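Local atomic coordinates of NUDIX hydrolase (Jonesia denitrificans, PDB entry 4KTB), a protein that is of uncertain function but, as a member of the Nudix clan, may cleave diadenosine tetraphosphate asymmetrically. Residues L39-A44 against H131-L136. Numbering follows the deposited sequence.
Sequences LVYVDA and HHAVSL
Asp43 OD2 is gripped by two hydroxyls: Ser135 donates from OG across the contact at 2.6 Å, and Tyr117 of strand 113-118 bonds the same oxygen through its OH. The serine comes from above the carboxylate plane, 37° out of it. Ser135 OG lies anti to its own backbone nitrogen (chi1 -169°), a turn that carries the hydroxyl across to strand 39-49, near the Val42 carbonyl carbon and the Tyr41 CB. Further back on this face, Tyr41 lays its ring over Ala133, whose CB sits 3.9 Å from the ring centroid in a CH-pi contact. The outer end of the tyrosine then runs against His131, arriving from the opposite direction; the rings meet obliquely, planes at 48°, with Tyr41 OH 3.0 Å from His131 CE1. Leu39 crosses the histidine at about a right angle and rests CD1 on its CB at 3.7 Å. Beneath these side chains the strands run parallel, stitched by five backbone bonds from Leu39 N to His132 O (2.8 Å) through to Asp43 N on Leu136 O (3.2 Å). Val40, Val42, Val134 and Leu136 point to the other face, where Val42 packs on helix 85-97 and Val40 and Leu136 each meet their own counterparts in a second subunit. This parallel pair belongs to the mixed sheet expected of a Nudix fold. With two hydroxyls on one oxygen, the buried carboxylate is held in place, and a negative charge on it, if present, would probably be eased by them, tying strands 39-49, 113-118 and 133-141 together through side chains as well as backbone.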
loop_
_atom_site.group_PDB
_atom_site.type_symbol
_atom_site.label_atom_id
_atom_site.label_comp_id
_atom_site.label_asym_id
_atom_site.label_seq_id
_atom_site.Cartn_x
_atom_site.Cartn_y
_atom_site.Cartn_z
ATOM N N LEU A 39 2.004 1.929 22.730
ATOM C CA LEU A 39 3.292 2.504 22.385
ATOM C C LEU A 39 3.480 2.402 20.890
ATOM O O LEU A 39 3.089 1.408 20.285
ATOM C CB LEU A 39 4.410 1.742 23.086
ATOM C CG LEU A 39 4.213 1.673 24.590
ATOM C CD1 LEU A 39 5.201 0.725 25.261
ATOM C CD2 LEU A 39 4.329 3.078 25.134
ATOM N N VAL A 40 4.095 3.428 20.306
ATOM C CA VAL A 40 4.436 3.410 18.883
ATOM C C VAL A 40 5.746 2.659 18.665
ATOM O O VAL A 40 6.789 3.016 19.216
ATOM C CB VAL A 40 4.564 4.816 18.296
ATOM C CG1 VAL A 40 4.849 4.727 16.816
ATOM C CG2 VAL A 40 3.283 5.592 18.528
ATOM N N TYR A 41 5.668 1.616 17.851
ATOM C CA TYR A 41 6.784 0.740 17.566
ATOM C C TYR A 41 7.050 0.695 16.076
ATOM O O TYR A 41 6.214 1.100 15.291
ATOM C CB TYR A 41 6.450 -0.677 18.045
ATOM C CG TYR A 41 7.019 -0.951 19.399
ATOM C CD1 TYR A 41 6.708 -0.140 20.469
ATOM C CD2 TYR A 41 7.905 -1.990 19.596
ATOM C CE1 TYR A 41 7.245 -0.379 21.716
ATOM C CE2 TYR A 41 8.449 -2.240 20.837
ATOM C CZ TYR A 41 8.112 -1.432 21.890
ATOM O OH TYR A 41 8.650 -1.674 23.128
ATOM N N VAL A 42 8.223 0.193 15.702
ATOM C CA VAL A 42 8.483 -0.223 14.325
ATOM C C VAL A 42 8.993 -1.658 14.293
ATOM O O VAL A 42 9.635 -2.121 15.238
ATOM C CB VAL A 42 9.523 0.681 13.587
ATOM C CG1 VAL A 42 8.948 2.061 13.253
ATOM C CG2 VAL A 42 10.813 0.796 14.398
ATOM N N ASP A 43 8.687 -2.347 13.200
ATOM C CA ASP A 43 9.326 -3.607 12.879
ATOM C C ASP A 43 9.949 -3.450 11.512
ATOM O O ASP A 43 9.335 -2.881 10.600
ATOM C CB ASP A 43 8.316 -4.759 12.844
ATOM C CG ASP A 43 7.897 -5.222 14.226
ATOM O OD1 ASP A 43 8.631 -6.018 14.829
ATOM O OD2 ASP A 43 6.822 -4.805 14.704
ATOM N N ALA A 44 11.180 -3.924 11.385
ATOM C CA ALA A 44 11.855 -3.932 10.101
ATOM C C ALA A 44 12.197 -5.368 9.782
ATOM O O ALA A 44 12.838 -6.035 10.583
ATOM C CB ALA A 44 13.105 -3.101 10.163
ATOM N N HIS A 131 3.547 -4.809 27.091
ATOM C CA HIS A 131 2.904 -3.625 26.582
ATOM C C HIS A 131 1.849 -3.882 25.530
ATOM O O HIS A 131 1.692 -5.000 25.040
ATOM C CB HIS A 131 3.962 -2.658 26.026
ATOM C CG HIS A 131 4.841 -3.250 24.961
ATOM N ND1 HIS A 131 6.216 -3.259 25.059
ATOM C CD2 HIS A 131 4.549 -3.819 23.769
ATOM C CE1 HIS A 131 6.732 -3.815 23.976
ATOM N NE2 HIS A 131 5.744 -4.159 23.173
ATOM N N HIS A 132 1.113 -2.821 25.219
ATOM C CA HIS A 132 0.328 -2.746 24.015
ATOM C C HIS A 132 1.168 -1.918 23.065
ATOM O O HIS A 132 1.356 -0.721 23.294
ATOM C CB HIS A 132 -0.998 -2.050 24.292
ATOM C CG HIS A 132 -1.856 -1.810 23.069
ATOM N ND1 HIS A 132 -3.059 -1.175 23.138
ATOM C CD2 HIS A 132 -1.662 -2.153 21.769
ATOM C CE1 HIS A 132 -3.591 -1.105 21.914
ATOM N NE2 HIS A 132 -2.764 -1.684 21.081
ATOM N N ALA A 133 1.684 -2.565 22.020
ATOM C CA ALA A 133 2.451 -1.873 20.998
ATOM C C ALA A 133 1.729 -1.935 19.660
ATOM O O ALA A 133 1.276 -2.993 19.215
ATOM C CB ALA A 133 3.850 -2.429 20.877
ATOM N N VAL A 134 1.624 -0.775 19.030
ATOM C CA VAL A 134 1.099 -0.667 17.686
ATOM C C VAL A 134 2.292 -0.416 16.778
ATOM O O VAL A 134 2.920 0.639 16.839
ATOM C CB VAL A 134 0.093 0.480 17.583
ATOM C CG1 VAL A 134 -0.434 0.626 16.149
ATOM C CG2 VAL A 134 -1.065 0.242 18.536
ATOM N N SER A 135 2.610 -1.393 15.935
ATOM C CA SER A 135 3.855 -1.337 15.194
ATOM C C SER A 135 3.690 -1.186 13.690
ATOM O O SER A 135 2.983 -1.965 13.054
ATOM C CB SER A 135 4.690 -2.580 15.477
ATOM O OG SER A 135 5.992 -2.399 14.969
ATOM N N LEU A 136 4.389 -0.203 13.127
ATOM C CA LEU A 136 4.441 -0.006 11.678
ATOM C C LEU A 136 5.560 -0.853 11.096
ATOM O O LEU A 136 6.739 -0.643 11.397
ATOM C CB LEU A 136 4.699 1.461 11.344
ATOM C CG LEU A 136 3.617 2.412 11.831
ATOM C CD1 LEU A 136 4.024 3.859 11.611
ATOM C CD2 LEU A 136 2.334 2.134 11.105
#